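Local coordinates for N-deoxyribosyltransferase (Bacillus psychrosaccharolyticus, PDB 6EVS), which catalyses the transfer of 2'-deoxyribosyl groups from one nucleobase to another, a reaction useful for making modified nucleosides, at residues A[23-28]-A[119-124]; A[32-37]-A[60-65]; A[71-74]-A[78-81]. All coordinates share one frame; numbering follows the deposited sequence.

Contact 1: residues A[23-28]-A[119-124]; sequences EQVLRD and EDWNDV
V25 meets the indole of W121 with both of its methyl branches, and these two residues have the most surface buried of any here. CG1 comes at the six-membered ring obliquely, 4.0 Å from W121 CE3. CG2 rises about 3.9 Å above the ring plane, displaced toward its rim. Valine suits a helix facing a flat aromatic group, since its branch at CB sets two methyls against the indole with a single torsion to fix. With CG of W121 anti to its own carbonyl carbon (chi1 -74°), the indole is laid beside V25.

V124, one turn further on, continues the apolar strip. Its CG1 packs 4.0 Å from L26 CD2 and 4.3 Å from V25 CG1, a meeting of purely apolar groups. The start of the second helix is marked by D120 in the N-cap position, where OD2 accepts a weak bond from N122 N (3.3 Å, 161°).

The contact joins the end of helix 13-28 to helix 121-126, both packed on the same face of the sheet. W121 stacks on F99 of strand 96-99 and touches K21 and A22, while L26 and V124 both rest on F70 of strand 68-72.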
ATOM      1  N   GLU A  23      -5.539 -15.321  24.455  1.00 32.57           N
ATOM      2  CA  GLU A  23      -4.097 -15.488  24.624  1.00 30.24           C
ATOM      3  C   GLU A  23      -3.752 -16.952  24.872  1.00 39.18           C
ATOM      4  O   GLU A  23      -2.884 -17.524  24.197  1.00 35.14           O
ATOM      5  CB  GLU A  23      -3.589 -14.624  25.777  1.00 32.63           C
ATOM      6  CG  GLU A  23      -3.646 -13.112  25.547  1.00 33.28           C
ATOM      7  CD  GLU A  23      -3.540 -12.339  26.863  1.00 40.38           C
ATOM      8  OE1 GLU A  23      -3.602 -12.993  27.933  1.00 39.94           O
ATOM      9  OE2 GLU A  23      -3.384 -11.094  26.828  1.00 38.62           O
ATOM     10  N   GLN A  24      -4.468 -17.588  25.803  1.00 39.58           N
ATOM     11  CA  GLN A  24      -4.184 -18.974  26.159  1.00 41.83           C
ATOM     12  C   GLN A  24      -4.426 -19.912  24.983  1.00 40.58           C
ATOM     13  O   GLN A  24      -3.613 -20.801  24.708  1.00 41.08           O
ATOM     14  CB  GLN A  24      -5.040 -19.391  27.362  1.00 49.52           C
ATOM     15  CG  GLN A  24      -5.213 -20.903  27.492  1.00 58.68           C
ATOM     16  CD  GLN A  24      -6.547 -21.302  28.098  1.00 70.91           C
ATOM     17  OE1 GLN A  24      -7.334 -22.032  27.488  1.00 71.88           O
ATOM     18  NE2 GLN A  24      -6.805 -20.830  29.314  1.00 74.55           N
ATOM     19  N   VAL A  25      -5.546 -19.739  24.280  1.00 41.08           N
ATOM     20  CA  VAL A  25      -5.874 -20.658  23.192  1.00 37.39           C
ATOM     21  C   VAL A  25      -4.868 -20.517  22.056  1.00 37.34           C
ATOM     22  O   VAL A  25      -4.319 -21.512  21.559  1.00 33.10           O
ATOM     23  CB  VAL A  25      -7.313 -20.422  22.702  1.00 32.28           C
ATOM     24  CG1 VAL A  25      -7.534 -21.096  21.342  1.00 32.72           C
ATOM     25  CG2 VAL A  25      -8.316 -20.953  23.731  1.00 34.05           C
ATOM     26  N   LEU A  26      -4.610 -19.278  21.630  1.00 33.00           N
ATOM     27  CA  LEU A  26      -3.752 -19.081  20.465  1.00 31.47           C
ATOM     28  C   LEU A  26      -2.306 -19.437  20.777  1.00 36.11           C
ATOM     29  O   LEU A  26      -1.597 -19.946  19.902  1.00 37.22           O
ATOM     30  CB  LEU A  26      -3.851 -17.638  19.960  1.00 27.24           C
ATOM     31  CG  LEU A  26      -5.242 -17.207  19.484  1.00 31.62           C
ATOM     32  CD1 LEU A  26      -5.298 -15.727  19.164  1.00 27.45           C
ATOM     33  CD2 LEU A  26      -5.679 -18.025  18.273  1.00 32.30           C
ATOM     34  N   ARG A  27      -1.862 -19.204  22.018  1.00 33.63           N
ATOM     35  CA  ARG A  27      -0.481 -19.518  22.379  1.00 39.01           C
ATOM     36  C   ARG A  27      -0.287 -21.015  22.593  1.00 35.82           C
ATOM     37  O   ARG A  27       0.778 -21.555  22.276  1.00 41.88           O
ATOM     38  CB  ARG A  27      -0.073 -18.732  23.629  1.00 36.32           C
ATOM     39  CG  ARG A  27       0.216 -17.262  23.340  1.00 34.43           C
ATOM     40  CD  ARG A  27       0.771 -16.496  24.563  1.00 32.31           C
ATOM     41  NE  ARG A  27       1.067 -15.115  24.182  1.00 33.79           N
ATOM     42  CZ  ARG A  27       0.920 -14.054  24.970  1.00 36.25           C
ATOM     43  NH1 ARG A  27       0.485 -14.202  26.211  1.00 33.03           N
ATOM     44  NH2 ARG A  27       1.228 -12.847  24.513  1.00 34.32           N
ATOM     45  N   ASP A  28      -1.299 -21.699  23.128  1.00 35.10           N
ATOM     46  CA  ASP A  28      -1.209 -23.147  23.261  1.00 37.31           C
ATOM     47  C   ASP A  28      -1.184 -23.833  21.905  1.00 37.46           C
ATOM     48  O   ASP A  28      -0.731 -24.978  21.804  1.00 40.26           O
ATOM     49  CB  ASP A  28      -2.379 -23.699  24.081  1.00 40.76           C
ATOM     50  CG  ASP A  28      -2.303 -23.300  25.547  1.00 48.23           C
ATOM     51  OD1 ASP A  28      -1.201 -22.939  26.017  1.00 45.86           O
ATOM     52  OD2 ASP A  28      -3.350 -23.361  26.225  1.00 50.72           O
ATOM     53  N   GLU A 119     -17.457 -18.499  16.714  1.00 42.04           N
ATOM     54  CA  GLU A 119     -18.248 -18.276  17.917  1.00 44.12           C
ATOM     55  C   GLU A 119     -17.960 -19.292  19.012  1.00 48.14           C
ATOM     56  O   GLU A 119     -18.605 -19.241  20.065  1.00 49.75           O
ATOM     57  CB  GLU A 119     -19.751 -18.263  17.583  1.00 49.56           C
ATOM     58  CG  GLU A 119     -20.197 -17.019  16.806  1.00 52.71           C
ATOM     59  CD  GLU A 119     -21.702 -16.965  16.632  1.00 58.47           C
ATOM     60  OE1 GLU A 119     -22.373 -17.781  17.268  1.00 61.42           O
ATOM     61  OE2 GLU A 119     -22.213 -16.118  15.866  1.00 63.14           O
ATOM     62  N   ASP A 120     -16.996 -20.189  18.814  1.00 46.47           N
ATOM     63  CA  ASP A 120     -16.618 -21.141  19.848  1.00 51.42           C
ATOM     64  C   ASP A 120     -15.116 -21.347  19.777  1.00 50.83           C
ATOM     65  O   ASP A 120     -14.529 -21.342  18.690  1.00 45.71           O
ATOM     66  CB  ASP A 120     -17.348 -22.477  19.683  1.00 52.09           C
ATOM     67  CG  ASP A 120     -16.953 -23.499  20.744  1.00 71.88           C
ATOM     68  OD1 ASP A 120     -17.295 -24.690  20.564  1.00 81.37           O
ATOM     69  OD2 ASP A 120     -16.318 -23.123  21.759  1.00 76.21           O
ATOM     70  N   TRP A 121     -14.490 -21.541  20.941  1.00 48.44           N
ATOM     71  CA  TRP A 121     -13.032 -21.664  20.926  1.00 45.54           C
ATOM     72  C   TRP A 121     -12.589 -23.002  20.340  1.00 46.97           C
ATOM     73  O   TRP A 121     -11.519 -23.081  19.730  1.00 44.05           O
ATOM     74  CB  TRP A 121     -12.463 -21.450  22.334  1.00 47.69           C
ATOM     75  CG  TRP A 121     -12.507 -20.003  22.749  1.00 47.34           C
ATOM     76  CD1 TRP A 121     -13.269 -19.456  23.746  1.00 54.67           C
ATOM     77  CD2 TRP A 121     -11.797 -18.920  22.149  1.00 45.95           C
ATOM     78  NE1 TRP A 121     -13.053 -18.099  23.813  1.00 43.76           N
ATOM     79  CE2 TRP A 121     -12.161 -17.745  22.837  1.00 41.26           C
ATOM     80  CE3 TRP A 121     -10.876 -18.827  21.100  1.00 39.00           C
ATOM     81  CZ2 TRP A 121     -11.633 -16.494  22.509  1.00 46.08           C
ATOM     82  CZ3 TRP A 121     -10.352 -17.577  20.779  1.00 46.80           C
ATOM     83  CH2 TRP A 121     -10.733 -16.432  21.481  1.00 42.36           C
ATOM     84  N   ASN A 122     -13.403 -24.060  20.473  1.00 47.94           N
ATOM     85  CA  ASN A 122     -13.000 -25.326  19.866  1.00 47.48           C
ATOM     86  C   ASN A 122     -12.930 -25.218  18.346  1.00 46.78           C
ATOM     87  O   ASN A 122     -12.110 -25.896  17.711  1.00 52.08           O
ATOM     88  CB  ASN A 122     -13.942 -26.443  20.311  1.00 65.02           C
ATOM     89  CG  ASN A 122     -13.770 -26.785  21.776  1.00 69.18           C
ATOM     90  OD1 ASN A 122     -14.576 -26.390  22.618  1.00 71.80           O
ATOM     91  ND2 ASN A 122     -12.693 -27.499  22.093  1.00 71.16           N
ATOM     92  N   ASP A 123     -13.749 -24.351  17.745  1.00 46.88           N
ATOM     93  CA  ASP A 123     -13.643 -24.116  16.308  1.00 48.13           C
ATOM     94  C   ASP A 123     -12.322 -23.442  15.964  1.00 45.87           C
ATOM     95  O   ASP A 123     -11.715 -23.754  14.934  1.00 41.42           O
ATOM     96  CB  ASP A 123     -14.813 -23.266  15.820  1.00 56.46           C
ATOM     97  CG  ASP A 123     -16.128 -24.006  15.873  1.00 62.55           C
ATOM     98  OD1 ASP A 123     -16.105 -25.252  15.932  1.00 66.74           O
ATOM     99  OD2 ASP A 123     -17.182 -23.339  15.866  1.00 68.82           O
ATOM    100  N   VAL A 124     -11.879 -22.502  16.805  1.00 44.20           N
ATOM    101  CA  VAL A 124     -10.559 -21.903  16.627  1.00 40.90           C
ATOM    102  C   VAL A 124      -9.474 -22.952  16.816  1.00 38.55           C
ATOM    103  O   VAL A 124      -8.448 -22.940  16.128  1.00 37.43           O
ATOM    104  CB  VAL A 124     -10.353 -20.720  17.598  1.00 44.66           C
ATOM    105  CG1 VAL A 124      -8.959 -20.131  17.417  1.00 40.39           C
ATOM    106  CG2 VAL A 124     -11.418 -19.647  17.423  1.00 39.37           C
TER

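Contact 2: residues A[32-37]-A[60-65]; sequences TVFSPR and LEHIKW
F34 and H62 lie ring on ring in an offset stack, their centroids 3.9 Å apart and their planes only 14° from parallel. The packing is tight: F34 CD1 comes within 3.2 Å of H62 CD2, and F34 CE1 sits over the middle of the imidazole. A CH-pi contact extends the overlap, because H62 CB stands 3.7 Å above the centroid of the F34 ring, nearly on its normal. The CB of F34 points at the helix, and CG anti to the backbone N (chi1 178°) sets the ring against H62.

Apolar contacts reach W65 from two strand residues. F34 CB touches W65 CZ3 at 3.7 Å, and the methyl CG2 of T32 meets the indole at its edge, in plane, 3.8 Å from CZ2. Threonine suits this place by offering a methyl.

Polar bonds fix how the imidazole is turned. H62 ND1 bonds to N58 O and NE2 to T131 O of the second subunit; two carbonyl partners would probably favour a protonated ring. The imidazole thus serves both stack and subunit interface.

Strand 32-34 and helix 60-65 run nearly antiparallel, at 155°, with axes 9.8 Å apart. This is the strand-on-helix packing of a beta-alpha-beta crossover, in which helix 49-65 carries the chain from edge strand 32-34 past strand 3-7 to strand 68-72 in a parallel alpha/beta fold.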
ATOM      1  N   THR A  32       2.627 -17.037  17.959  1.00 31.30           N
ATOM      2  CA  THR A  32       3.265 -15.918  18.644  1.00 30.61           C
ATOM      3  C   THR A  32       2.260 -14.775  18.657  1.00 27.95           C
ATOM      4  O   THR A  32       1.913 -14.235  17.606  1.00 30.05           O
ATOM      5  CB  THR A  32       4.572 -15.510  17.958  1.00 32.84           C
ATOM      6  OG1 THR A  32       5.474 -16.619  17.959  1.00 31.86           O
ATOM      7  CG2 THR A  32       5.215 -14.352  18.709  1.00 31.59           C
ATOM      8  N   VAL A  33       1.771 -14.423  19.841  1.00 31.69           N
ATOM      9  CA  VAL A  33       0.662 -13.491  19.972  1.00 33.44           C
ATOM     10  C   VAL A  33       1.166 -12.202  20.596  1.00 27.92           C
ATOM     11  O   VAL A  33       1.732 -12.220  21.698  1.00 29.73           O
ATOM     12  CB  VAL A  33      -0.468 -14.089  20.823  1.00 32.44           C
ATOM     13  CG1 VAL A  33      -1.619 -13.098  20.916  1.00 26.17           C
ATOM     14  CG2 VAL A  33      -0.898 -15.421  20.230  1.00 30.93           C
ATOM     15  N   PHE A  34       0.926 -11.076  19.920  1.00 26.13           N
ATOM     16  CA  PHE A  34       1.111  -9.764  20.540  1.00 32.42           C
ATOM     17  C   PHE A  34      -0.211  -9.340  21.167  1.00 32.56           C
ATOM     18  O   PHE A  34      -1.210  -9.171  20.457  1.00 29.52           O
ATOM     19  CB  PHE A  34       1.572  -8.708  19.534  1.00 33.17           C
ATOM     20  CG  PHE A  34       1.733  -7.326  20.133  1.00 30.99           C
ATOM     21  CD1 PHE A  34       2.921  -6.962  20.749  1.00 29.94           C
ATOM     22  CD2 PHE A  34       0.695  -6.399  20.077  1.00 27.47           C
ATOM     23  CE1 PHE A  34       3.102  -5.675  21.283  1.00 32.24           C
ATOM     24  CE2 PHE A  34       0.843  -5.121  20.634  1.00 27.08           C
ATOM     25  CZ  PHE A  34       2.064  -4.754  21.238  1.00 33.59           C
ATOM     26  N   SER A  35      -0.212  -9.155  22.488  1.00 26.50           N
ATOM     27  CA  SER A  35      -1.436  -8.809  23.208  1.00 29.40           C
ATOM     28  C   SER A  35      -1.291  -7.409  23.775  1.00 26.38           C
ATOM     29  O   SER A  35      -0.467  -7.200  24.674  1.00 32.05           O
ATOM     30  CB  SER A  35      -1.729  -9.809  24.326  1.00 30.82           C
ATOM     31  OG  SER A  35      -2.991  -9.510  24.936  1.00 32.44           O
ATOM     32  N   PRO A  36      -2.029  -6.426  23.261  1.00 32.97           N
ATOM     33  CA  PRO A  36      -1.777  -5.031  23.644  1.00 31.82           C
ATOM     34  C   PRO A  36      -1.800  -4.778  25.137  1.00 34.31           C
ATOM     35  O   PRO A  36      -1.094  -3.875  25.590  1.00 35.19           O
ATOM     36  CB  PRO A  36      -2.898  -4.272  22.930  1.00 36.92           C
ATOM     37  CG  PRO A  36      -3.112  -5.102  21.642  1.00 32.06           C
ATOM     38  CD  PRO A  36      -2.972  -6.532  22.129  1.00 29.78           C
ATOM     39  N   ARG A  37      -2.564  -5.549  25.911  1.00 36.44           N
ATOM     40  CA  ARG A  37      -2.643  -5.319  27.351  1.00 43.51           C
ATOM     41  C   ARG A  37      -1.329  -5.640  28.064  1.00 46.95           C
ATOM     42  O   ARG A  37      -1.081  -5.106  29.159  1.00 42.97           O
ATOM     43  CB  ARG A  37      -3.782  -6.147  27.950  1.00 47.00           C
ATOM     44  CG  ARG A  37      -3.436  -7.603  28.183  1.00 44.89           C
ATOM     45  CD  ARG A  37      -4.557  -8.341  28.867  1.00 51.18           C
ATOM     46  NE  ARG A  37      -4.210  -9.739  29.091  1.00 45.22           N
ATOM     47  CZ  ARG A  37      -4.529 -10.420  30.180  1.00 53.47           C
ATOM     48  NH1 ARG A  37      -5.190  -9.816  31.153  1.00 62.00           N
ATOM     49  NH2 ARG A  37      -4.181 -11.694  30.297  1.00 55.61           N
ATOM     50  N   LEU A  60       0.602  -0.296  16.194  1.00 30.27           N
ATOM     51  CA  LEU A  60       0.563  -0.317  14.735  1.00 27.47           C
ATOM     52  C   LEU A  60       1.725  -1.124  14.154  1.00 31.01           C
ATOM     53  O   LEU A  60       1.531  -1.945  13.248  1.00 30.28           O
ATOM     54  CB  LEU A  60       0.573   1.115  14.196  1.00 33.67           C
ATOM     55  CG  LEU A  60       0.293   1.319  12.708  1.00 38.97           C
ATOM     56  CD1 LEU A  60      -1.021   0.636  12.304  1.00 32.14           C
ATOM     57  CD2 LEU A  60       0.264   2.805  12.375  1.00 37.81           C
ATOM     58  N   GLU A  61       2.941  -0.923  14.670  1.00 24.27           N
ATOM     59  CA  GLU A  61       4.065  -1.722  14.194  1.00 26.44           C
ATOM     60  C   GLU A  61       3.806  -3.217  14.392  1.00 28.64           C
ATOM     61  O   GLU A  61       4.196  -4.036  13.547  1.00 30.10           O
ATOM     62  CB  GLU A  61       5.368  -1.297  14.885  1.00 27.79           C
ATOM     63  CG  GLU A  61       6.602  -1.621  14.069  1.00 49.77           C
ATOM     64  CD  GLU A  61       6.670  -0.826  12.771  1.00 58.12           C
ATOM     65  OE1 GLU A  61       7.350  -1.281  11.837  1.00 65.24           O
ATOM     66  OE2 GLU A  61       6.038   0.249  12.677  1.00 62.32           O
ATOM     67  N   HIS A  62       3.113  -3.600  15.478  1.00 24.37           N
ATOM     68  CA  HIS A  62       2.868  -5.021  15.674  1.00 24.47           C
ATOM     69  C   HIS A  62       1.702  -5.541  14.836  1.00 27.72           C
ATOM     70  O   HIS A  62       1.640  -6.746  14.567  1.00 26.32           O
ATOM     71  CB  HIS A  62       2.674  -5.331  17.155  1.00 25.67           C
ATOM     72  CG  HIS A  62       3.970  -5.489  17.879  1.00 28.21           C
ATOM     73  ND1 HIS A  62       4.659  -4.416  18.404  1.00 28.49           N
ATOM     74  CD2 HIS A  62       4.742  -6.579  18.104  1.00 29.29           C
ATOM     75  CE1 HIS A  62       5.769  -4.850  18.978  1.00 32.43           C
ATOM     76  NE2 HIS A  62       5.852  -6.156  18.800  1.00 30.60           N
ATOM     77  N   ILE A  63       0.802  -4.670  14.389  1.00 23.97           N
ATOM     78  CA  ILE A  63      -0.139  -5.099  13.356  1.00 24.00           C
ATOM     79  C   ILE A  63       0.613  -5.382  12.069  1.00 31.90           C
ATOM     80  O   ILE A  63       0.343  -6.370  11.374  1.00 24.97           O
ATOM     81  CB  ILE A  63      -1.236  -4.042  13.125  1.00 24.47           C
ATOM     82  CG1 ILE A  63      -2.002  -3.722  14.406  1.00 23.96           C
ATOM     83  CG2 ILE A  63      -2.194  -4.510  12.029  1.00 32.32           C
ATOM     84  CD1 ILE A  63      -3.084  -2.687  14.143  1.00 31.07           C
ATOM     85  N   LYS A  64       1.579  -4.519  11.739  1.00 26.44           N
ATOM     86  CA  LYS A  64       2.386  -4.710  10.532  1.00 27.59           C
ATOM     87  C   LYS A  64       3.262  -5.955  10.630  1.00 26.16           C
ATOM     88  O   LYS A  64       3.467  -6.660   9.626  1.00 26.20           O
ATOM     89  CB  LYS A  64       3.232  -3.464  10.287  1.00 29.88           C
ATOM     90  CG  LYS A  64       2.424  -2.295   9.768  1.00 32.52           C
ATOM     91  CD  LYS A  64       3.096  -0.968  10.066  1.00 42.29           C
ATOM     92  CE  LYS A  64       2.269   0.173   9.494  1.00 46.01           C
ATOM     93  NZ  LYS A  64       2.972   1.483   9.529  1.00 45.25           N
ATOM     94  N   TRP A  65       3.791  -6.237  11.830  1.00 23.12           N
ATOM     95  CA  TRP A  65       4.620  -7.421  12.066  1.00 28.00           C
ATOM     96  C   TRP A  65       3.819  -8.725  11.989  1.00 26.91           C
ATOM     97  O   TRP A  65       4.372  -9.773  11.632  1.00 24.81           O
ATOM     98  CB  TRP A  65       5.296  -7.256  13.429  1.00 25.94           C
ATOM     99  CG  TRP A  65       5.708  -8.477  14.235  1.00 31.12           C
ATOM    100  CD1 TRP A  65       6.966  -9.027  14.310  1.00 33.71           C
ATOM    101  CD2 TRP A  65       4.878  -9.250  15.132  1.00 36.95           C
ATOM    102  NE1 TRP A  65       6.965 -10.090  15.190  1.00 35.27           N
ATOM    103  CE2 TRP A  65       5.699 -10.252  15.702  1.00 43.38           C
ATOM    104  CE3 TRP A  65       3.527  -9.181  15.518  1.00 33.48           C
ATOM    105  CZ2 TRP A  65       5.203 -11.203  16.619  1.00 45.12           C
ATOM    106  CZ3 TRP A  65       3.031 -10.132  16.434  1.00 34.37           C
ATOM    107  CH2 TRP A  65       3.869 -11.129  16.966  1.00 39.25           C
TER

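Contact 3: residues A[71-74]-A[78-81]; sequences GIIG and DDTG
The CD1 methyl of I73 lies over the flat face of the D79 carboxylate, 3.5 Å from CG and equally close to OD2. It also covers the stem of the aspartate, with D79 CB 3.7 Å away. The second branch of the isoleucine joins in: I73 CG2 approaches D79 OD2 to 3.6 Å from the same side of the carboxylate plane. Two bends bring CD1 there, for CG1 sits beside the backbone N (chi1 -71°) and the chain then folds again at chi2 (-75°). A beta-branched residue fits this spot well, because it favours the extended backbone leaving the strand and gives two arms to set against one small acidic group.

D79 has more of its surface buried here than any other residue of the pair of segments, and its CB points toward the strand segment. It stands at the N-cap position of the helix that follows, yet makes no capping bond; the carboxylate is used elsewhere. OD1 accepts a hydrogen bond from N76 ND2, in the short connection between the two segments, which holds one oxygen of the group. The other oxygen, OD2, is 3.6 Å from G74 N, too long to count as a bond, so the link to the strand side rests on van der Waals contact. The backbone at G74 takes a conformation that glycine adopts more easily than other residues.

The contact closes the turn between strand 68-72 and helix 80-91, at the C-terminal end of the central strand of the parallel sheet. On the strand side, I73 makes a backbone hydrogen bond with F99, and its carbonyl bonds S100 OG; on the helix side, D79 touches P9, in the loop after strand 3-7, and T80 packs on I110 of the third subunit.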
ATOM      1  N   GLY A  71      -9.439 -10.621  16.118  1.00 29.94           N
ATOM      2  CA  GLY A  71     -10.220  -9.618  16.821  1.00 28.97           C
ATOM      3  C   GLY A  71     -11.272 -10.267  17.700  1.00 29.64           C
ATOM      4  O   GLY A  71     -11.730 -11.380  17.421  1.00 31.49           O
ATOM      5  N   ILE A  72     -11.648  -9.573  18.777  1.00 30.44           N
ATOM      6  CA  ILE A  72     -12.760  -9.992  19.628  1.00 32.79           C
ATOM      7  C   ILE A  72     -13.784  -8.861  19.642  1.00 35.65           C
ATOM      8  O   ILE A  72     -13.471  -7.738  20.056  1.00 34.86           O
ATOM      9  CB  ILE A  72     -12.300 -10.338  21.053  1.00 37.30           C
ATOM     10  CG1 ILE A  72     -11.247 -11.449  21.013  1.00 41.81           C
ATOM     11  CG2 ILE A  72     -13.519 -10.713  21.944  1.00 37.27           C
ATOM     12  CD1 ILE A  72     -10.582 -11.712  22.354  1.00 44.31           C
ATOM     13  N   ILE A  73     -14.979  -9.135  19.130  1.00 60.66           N
ATOM     14  CA  ILE A  73     -16.038  -8.141  19.067  1.00 62.93           C
ATOM     15  C   ILE A  73     -17.235  -8.737  19.780  1.00 65.61           C
ATOM     16  O   ILE A  73     -17.704  -9.819  19.405  1.00 65.70           O
ATOM     17  CB  ILE A  73     -16.385  -7.753  17.620  1.00 65.23           C
ATOM     18  CG1 ILE A  73     -15.265  -6.915  16.994  1.00 61.24           C
ATOM     19  CG2 ILE A  73     -17.714  -7.002  17.573  1.00 72.35           C
ATOM     20  CD1 ILE A  73     -15.208  -5.493  17.466  1.00 62.18           C
ATOM     21  N   GLY A  74     -17.701  -8.057  20.818  1.00 68.22           N
ATOM     22  CA  GLY A  74     -18.817  -8.540  21.606  1.00 71.68           C
ATOM     23  C   GLY A  74     -19.847  -7.449  21.829  1.00 82.21           C
ATOM     24  O   GLY A  74     -20.142  -6.639  20.947  1.00 85.30           O
ATOM     25  N   ASP A  78     -17.416  -0.618  23.450  1.00 78.98           N
ATOM     26  CA  ASP A  78     -16.055  -0.163  23.703  1.00 76.74           C
ATOM     27  C   ASP A  78     -15.132  -0.604  22.580  1.00 71.99           C
ATOM     28  O   ASP A  78     -13.909  -0.639  22.756  1.00 69.89           O
ATOM     29  CB  ASP A  78     -15.534  -0.725  25.024  1.00 77.92           C
ATOM     30  CG  ASP A  78     -15.910   0.124  26.207  1.00 82.95           C
ATOM     31  OD1 ASP A  78     -16.050  -0.448  27.307  1.00 85.82           O
ATOM     32  OD2 ASP A  78     -16.054   1.355  26.047  1.00 84.48           O
ATOM     33  N   ASP A  79     -15.704  -0.993  21.448  1.00 70.91           N
ATOM     34  CA  ASP A  79     -14.977  -1.647  20.380  1.00 67.28           C
ATOM     35  C   ASP A  79     -14.369  -0.660  19.392  1.00 67.46           C
ATOM     36  O   ASP A  79     -14.000  -1.056  18.281  1.00 64.27           O
ATOM     37  CB  ASP A  79     -15.904  -2.630  19.661  1.00 67.39           C
ATOM     38  CG  ASP A  79     -16.104  -3.904  20.446  1.00 67.46           C
ATOM     39  OD1 ASP A  79     -15.243  -4.225  21.289  1.00 68.66           O
ATOM     40  OD2 ASP A  79     -17.117  -4.588  20.220  1.00 68.80           O
ATOM     41  N   THR A  80     -14.258   0.612  19.778  1.00 41.61           N
ATOM     42  CA  THR A  80     -13.832   1.652  18.842  1.00 48.46           C
ATOM     43  C   THR A  80     -12.405   1.413  18.349  1.00 43.00           C
ATOM     44  O   THR A  80     -12.146   1.349  17.135  1.00 38.57           O
ATOM     45  CB  THR A  80     -13.973   3.017  19.532  1.00 49.86           C
ATOM     46  OG1 THR A  80     -15.236   3.057  20.209  1.00 65.36           O
ATOM     47  CG2 THR A  80     -13.951   4.136  18.532  1.00 47.79           C
ATOM     48  N   GLY A  81     -11.457   1.266  19.276  1.00 33.58           N
ATOM     49  CA  GLY A  81     -10.081   1.033  18.863  1.00 38.07           C
ATOM     50  C   GLY A  81      -9.917  -0.305  18.171  1.00 33.98           C
ATOM     51  O   GLY A  81      -9.172  -0.421  17.197  1.00 30.63           O
TER

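From the N terminus, the chain forms helix 13-28 and then strand 32-34, where contact 2 opens; it closes after 22 intervening residues, at the end of helix 49-65. Strand 68-72 follows, and contact 3 closes a much shorter loop of three residues before helix 80-91. Contacts 2 and 3 are therefore in series, and both nest within the long loop closed by contact 1 when helix 121-126 returns to helix 13-28. Contacts 1 and 2 touch: E23 salt-bridges R37, and L26 packs on V33. Contact 3 touches neither. Together the three tie flanking helices and loops to a single parallel sheet.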